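Local coordinates for multi-copper Oxidase CueO (Ochrobactrum, PDB 6EVG), which oxidises lignin model compounds and lignosulfonate as a laccase-like multicopper oxidase, probably passing the electrons to dioxygen, at residues 30-33 with 37-40; 233-238 with 296-301. All blocks are in the same frame, centred on the assembly; numbering follows the deposited sequence.

Contact 1 of 2, residues 30-33 with 37-40; sequences EPDA and VKLK
Pro31 and Val37 form the apolar part of this contact, their side chains lying alongside one another and pointing the same way, with CA atoms 5.0 Å apart. One methyl does the touching. Val37 CG2 stands 3.8 Å from Pro31 CA and 4.0 Å from Pro31 CG, so it meets both the root of the proline and the far part of its ring. The same methyl reaches back to the preceding peptide, 4.1 Å from Glu30 C. With Val37 CG1 turned anti to its own nitrogen (chi1 172°), CG2 is left beside that nitrogen, on the flank that the proline occupies. The touch is apolar, and the two segments bury just 132 Å² between them.

The charged pair is looser. Beyond its first torsion (chi1 -66°) the Lys38 chain is extended, which carries its end near the Asp32 carboxylate, and the nearest approach is Asp32 OD2 to Lys38 CE at 4.4 Å. Lys38 NZ stops 5.0 Å from Asp32 OD2, too long for a salt bridge, though the opposite charges may attract weakly. The other carboxylate oxygen, Asp32 OD1, accepts the backbone N-H of Ser34, which makes an Asx turn, and that of Val36, two bonds that fix OD1 at the turn into the strand, while Glu30 turns away and pairs through OE2 with Arg69.

The loop joins strand 28-29, which pairs with 67-71 in one sheet, to strand 36-46, which lies between 54-59 and 75-82 in another and is anchored by backbone bonds from Val37 to Thr77 and Ser79. Pro31 rests on Leu70, Glu74 and Val76, while Val37 packs on Val68 and Val76, so the pair bridges side chains of both sheets of the first cupredoxin-like domain.

Contact 2 of 2, residues 233-238 with 296-301; sequences FHVRLS and LHLMRF
With its CG anti to the carbonyl carbon (chi1 -76°), Leu298 reaches across to strand 233-237 and divides its two methyls between Val235 and Phe233. Val235 has CG1 anti to the carbonyl carbon (chi1 -56°), and this methyl meets Leu298 CD1 at 3.8 Å, the two side chains crossing at about a right angle. The other branch, Leu298 CD2, comes obliquely to the ring of Phe233, 4.0 Å from its CE1. Farther along, Leu237 CD2 lies 4.2 Å from Phe301 CD2, again with the side chains roughly perpendicular; Met299 CE, from the same strand as Phe301, lies 3.6 Å above one face of the Phe301 ring, nearer its rim than its centre.

Strands 233-237 and 295-303 are next-but-one neighbours in a sheet of the middle cupredoxin-like domain, with 282-287 antiparallel between them. The axes of 233-237 and 296-301 come within 9.2 Å, at 60° between their N-to-C directions. At Leu298 and Met299 a classic beta bulge sets both residues opposite Leu284 of the central strand. From the facing sheet, Leu203 and Val205 of strand 202-205 pack on Leu298. Arg236 makes a salt bridge to Asp295, at the start of strand 295-303, and Arg300 one to Asp283 of the central strand.

In the fold
Contact 1 is a surface feature of the first domain, and contact 2 a buried one of the second; their centres are 33 Å apart, their nearest atoms about 22 Å, and they share no strand. Sequence separation differs as well: three residues part the segments of contact 1, a local turn from one sheet to another, whereas 57 residues, many in strands, part those of contact 2, which spans an intervening strand within one sheet. The chemistry follows. Contact 1 mixes one valine-proline touch with a loose pair of opposite charges near solvent, while contact 2 is wholly aliphatic and aromatic between the segments, inside the sandwich.

Contact 1 of 2, residues 30-33 with 37-40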
loop_
_atom_site.group_PDB
_atom_site.type_symbol
_atom_site.label_atom_id
_atom_site.label_comp_id
_atom_site.label_asym_id
_atom_site.label_seq_id
_atom_site.Cartn_x
_atom_site.Cartn_y
_atom_site.Cartn_z
ATOM N N GLU A 30 -19.757 3.430 3.587
ATOM C CA GLU A 30 -19.728 4.852 3.925
ATOM C C GLU A 30 -20.224 5.033 5.354
ATOM O O GLU A 30 -20.913 4.157 5.887
ATOM C CB GLU A 30 -20.596 5.655 2.937
ATOM C CG GLU A 30 -20.034 5.565 1.528
ATOM C CD GLU A 30 -20.952 6.129 0.475
ATOM O OE1 GLU A 30 -22.084 5.603 0.284
ATOM O OE2 GLU A 30 -20.606 7.139 -0.189
ATOM N N PRO A 31 -19.888 6.141 6.017
ATOM C CA PRO A 31 -20.367 6.340 7.399
ATOM C C PRO A 31 -21.892 6.256 7.459
ATOM O O PRO A 31 -22.604 6.763 6.589
ATOM C CB PRO A 31 -19.856 7.721 7.735
ATOM C CG PRO A 31 -18.598 7.901 6.846
ATOM C CD PRO A 31 -19.020 7.247 5.558
ATOM N N ASP A 32 -22.378 5.640 8.540
ATOM C CA ASP A 32 -23.822 5.449 8.752
ATOM C C ASP A 32 -24.438 6.714 9.317
ATOM O O ASP A 32 -23.809 7.774 9.380
ATOM C CB ASP A 32 -24.047 4.204 9.588
ATOM C CG ASP A 32 -23.611 4.342 11.047
ATOM O OD1 ASP A 32 -23.343 5.465 11.514
ATOM O OD2 ASP A 32 -23.591 3.268 11.747
ATOM N N ALA A 33 -25.720 6.620 9.708
ATOM C CA ALA A 33 -26.440 7.774 10.213
ATOM C C ALA A 33 -25.834 8.382 11.443
ATOM O O ALA A 33 -26.096 9.539 11.743
ATOM C CB ALA A 33 -27.903 7.449 10.467
ATOM N N VAL A 37 -18.233 3.910 10.869
ATOM C CA VAL A 37 -17.822 2.830 9.971
ATOM C C VAL A 37 -17.368 1.669 10.841
ATOM O O VAL A 37 -16.388 1.812 11.575
ATOM C CB VAL A 37 -16.705 3.306 9.039
ATOM C CG1 VAL A 37 -16.129 2.125 8.229
ATOM C CG2 VAL A 37 -17.196 4.380 8.086
ATOM N N LYS A 38 -18.030 0.524 10.720
ATOM C CA LYS A 38 -17.709 -0.638 11.537
ATOM C C LYS A 38 -16.807 -1.624 10.794
ATOM O O LYS A 38 -17.112 -2.033 9.659
ATOM C CB LYS A 38 -19.011 -1.320 11.955
ATOM C CG LYS A 38 -19.896 -0.509 12.870
ATOM C CD LYS A 38 -21.222 -1.172 13.277
ATOM C CE LYS A 38 -22.075 -0.186 14.036
ATOM N NZ LYS A 38 -23.314 -0.862 14.463
ATOM N N LEU A 39 -15.673 -1.969 11.431
ATOM C CA LEU A 39 -14.647 -2.843 10.829
ATOM C C LEU A 39 -14.296 -3.929 11.817
ATOM O O LEU A 39 -13.706 -3.674 12.847
ATOM C CB LEU A 39 -13.392 -2.029 10.523
ATOM C CG LEU A 39 -13.600 -0.827 9.591
ATOM C CD1 LEU A 39 -12.326 0.052 9.588
ATOM C CD2 LEU A 39 -13.918 -1.290 8.164
ATOM N N LYS A 40 -14.617 -5.182 11.517
ATOM C CA LYS A 40 -14.406 -6.296 12.419
ATOM C C LYS A 40 -13.334 -7.210 11.823
ATOM O O LYS A 40 -13.539 -7.826 10.768
ATOM C CB LYS A 40 -15.696 -7.063 12.673
ATOM C CG LYS A 40 -15.474 -8.238 13.664
ATOM C CD LYS A 40 -16.722 -9.044 13.894
ATOM C CE LYS A 40 -16.458 -10.284 14.752
ATOM N NZ LYS A 40 -17.781 -10.919 15.009
#

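Contact 2 of 2, residues 233-238 with 296-301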
loop_
_atom_site.group_PDB
_atom_site.type_symbol
_atom_site.label_atom_id
_atom_site.label_comp_id
_atom_site.label_asym_id
_atom_site.label_seq_id
_atom_site.Cartn_x
_atom_site.Cartn_y
_atom_site.Cartn_z
ATOM N N PHE A 233 5.375 -5.658 -8.377
ATOM C CA PHE A 233 4.696 -5.894 -9.628
ATOM C C PHE A 233 5.182 -4.894 -10.650
ATOM O O PHE A 233 5.489 -3.752 -10.325
ATOM C CB PHE A 233 3.164 -5.813 -9.452
ATOM C CG PHE A 233 2.622 -6.921 -8.614
ATOM C CD1 PHE A 233 2.350 -8.157 -9.115
ATOM C CD2 PHE A 233 2.407 -6.726 -7.234
ATOM C CE1 PHE A 233 1.867 -9.191 -8.341
ATOM C CE2 PHE A 233 1.978 -7.770 -6.438
ATOM C CZ PHE A 233 1.689 -8.988 -6.979
ATOM N N HIS A 234 5.237 -5.325 -11.935
ATOM C CA HIS A 234 5.704 -4.466 -13.013
ATOM C C HIS A 234 4.679 -4.719 -14.138
ATOM O O HIS A 234 4.868 -5.662 -14.928
ATOM C CB HIS A 234 7.134 -4.827 -13.432
ATOM C CG HIS A 234 8.118 -4.867 -12.316
ATOM N ND1 HIS A 234 8.699 -3.733 -11.774
ATOM C CD2 HIS A 234 8.612 -5.925 -11.639
ATOM C CE1 HIS A 234 9.521 -4.114 -10.793
ATOM N NE2 HIS A 234 9.493 -5.441 -10.703
ATOM N N VAL A 235 3.610 -3.936 -14.154
ATOM C CA VAL A 235 2.406 -4.333 -14.862
ATOM C C VAL A 235 2.250 -3.663 -16.205
ATOM O O VAL A 235 2.507 -2.463 -16.350
ATOM C CB VAL A 235 1.118 -4.148 -14.014
ATOM C CG1 VAL A 235 1.207 -4.888 -12.699
ATOM C CG2 VAL A 235 0.771 -2.733 -13.794
ATOM N N ARG A 236 1.780 -4.427 -17.171
ATOM C CA ARG A 236 1.394 -3.894 -18.484
ATOM C C ARG A 236 0.102 -4.570 -18.890
ATOM O O ARG A 236 -0.258 -5.626 -18.367
ATOM C CB ARG A 236 2.487 -4.127 -19.573
ATOM C CG ARG A 236 2.688 -5.589 -19.920
ATOM C CD ARG A 236 3.397 -5.747 -21.250
ATOM N NE ARG A 236 3.686 -7.118 -21.565
ATOM C CZ ARG A 236 3.782 -7.628 -22.771
ATOM N NH1 ARG A 236 3.463 -6.927 -23.839
ATOM N NH2 ARG A 236 4.073 -8.919 -22.898
ATOM N N LEU A 237 -0.509 -4.028 -19.960
ATOM C CA LEU A 237 -1.531 -4.779 -20.674
ATOM C C LEU A 237 -0.896 -5.539 -21.838
ATOM O O LEU A 237 0.168 -5.172 -22.340
ATOM C CB LEU A 237 -2.637 -3.830 -21.190
ATOM C CG LEU A 237 -3.548 -3.306 -20.054
ATOM C CD1 LEU A 237 -4.463 -2.158 -20.288
ATOM C CD2 LEU A 237 -4.305 -4.361 -19.306
ATOM N N SER A 238 -1.493 -6.664 -22.187
ATOM C CA SER A 238 -0.915 -7.600 -23.144
ATOM C C SER A 238 -0.783 -6.978 -24.551
ATOM O O SER A 238 0.029 -7.514 -25.343
ATOM C CB SER A 238 -1.689 -8.892 -23.175
ATOM O OG SER A 238 -3.027 -8.693 -23.472
ATOM N N LEU A 296 3.913 -12.897 -16.263
ATOM C CA LEU A 296 2.924 -13.768 -15.644
ATOM C C LEU A 296 1.543 -13.100 -15.745
ATOM O O LEU A 296 1.425 -11.881 -15.628
ATOM C CB LEU A 296 3.269 -13.999 -14.170
ATOM C CG LEU A 296 4.634 -14.596 -13.877
ATOM C CD1 LEU A 296 4.869 -14.667 -12.377
ATOM C CD2 LEU A 296 4.792 -15.941 -14.521
ATOM N N HIS A 297 0.519 -13.927 -15.912
ATOM C CA HIS A 297 -0.857 -13.452 -16.001
ATOM C C HIS A 297 -1.375 -13.010 -14.609
ATOM O O HIS A 297 -1.254 -13.759 -13.625
ATOM C CB HIS A 297 -1.739 -14.577 -16.509
ATOM C CG HIS A 297 -3.149 -14.180 -16.755
ATOM N ND1 HIS A 297 -3.554 -13.508 -17.881
ATOM C CD2 HIS A 297 -4.256 -14.377 -16.000
ATOM C CE1 HIS A 297 -4.867 -13.308 -17.788
ATOM N NE2 HIS A 297 -5.317 -13.835 -16.669
ATOM N N LEU A 298 -1.969 -11.822 -14.562
ATOM C CA LEU A 298 -2.718 -11.367 -13.399
ATOM C C LEU A 298 -4.218 -11.538 -13.546
ATOM O O LEU A 298 -4.878 -12.106 -12.694
ATOM C CB LEU A 298 -2.385 -9.912 -13.052
ATOM C CG LEU A 298 -1.017 -9.726 -12.358
ATOM C CD1 LEU A 298 -0.580 -8.284 -12.427
ATOM C CD2 LEU A 298 -1.152 -10.119 -10.874
ATOM N N MET A 299 -4.797 -10.968 -14.625
ATOM C CA MET A 299 -6.230 -10.975 -14.816
ATOM C C MET A 299 -6.567 -10.598 -16.248
ATOM O O MET A 299 -5.664 -10.164 -16.993
ATOM C CB MET A 299 -6.928 -10.005 -13.842
ATOM C CG MET A 299 -6.559 -8.563 -14.069
ATOM S SD MET A 299 -7.484 -7.396 -13.062
ATOM C CE MET A 299 -9.105 -7.546 -13.738
ATOM N N ARG A 300 -7.819 -10.787 -16.620
ATOM C CA ARG A 300 -8.299 -10.438 -17.955
ATOM C C ARG A 300 -9.386 -9.391 -17.884
ATOM O O ARG A 300 -10.212 -9.458 -16.990
ATOM C CB ARG A 300 -8.800 -11.714 -18.655
ATOM C CG ARG A 300 -9.256 -11.462 -20.123
ATOM C CD ARG A 300 -9.401 -12.765 -20.848
ATOM N NE ARG A 300 -9.655 -12.663 -22.260
ATOM C CZ ARG A 300 -8.781 -12.400 -23.260
ATOM N NH1 ARG A 300 -7.545 -12.016 -23.032
ATOM N NH2 ARG A 300 -9.201 -12.464 -24.533
ATOM N N PHE A 301 -9.390 -8.475 -18.839
ATOM C CA PHE A 301 -10.471 -7.506 -19.039
ATOM C C PHE A 301 -11.180 -7.869 -20.347
ATOM O O PHE A 301 -10.538 -8.042 -21.392
ATOM C CB PHE A 301 -9.909 -6.091 -19.187
ATOM C CG PHE A 301 -9.284 -5.572 -17.952
ATOM C CD1 PHE A 301 -10.065 -4.970 -16.973
ATOM C CD2 PHE A 301 -7.940 -5.660 -17.723
ATOM C CE1 PHE A 301 -9.504 -4.461 -15.842
ATOM C CE2 PHE A 301 -7.367 -5.171 -16.521
ATOM C CZ PHE A 301 -8.170 -4.561 -15.610
#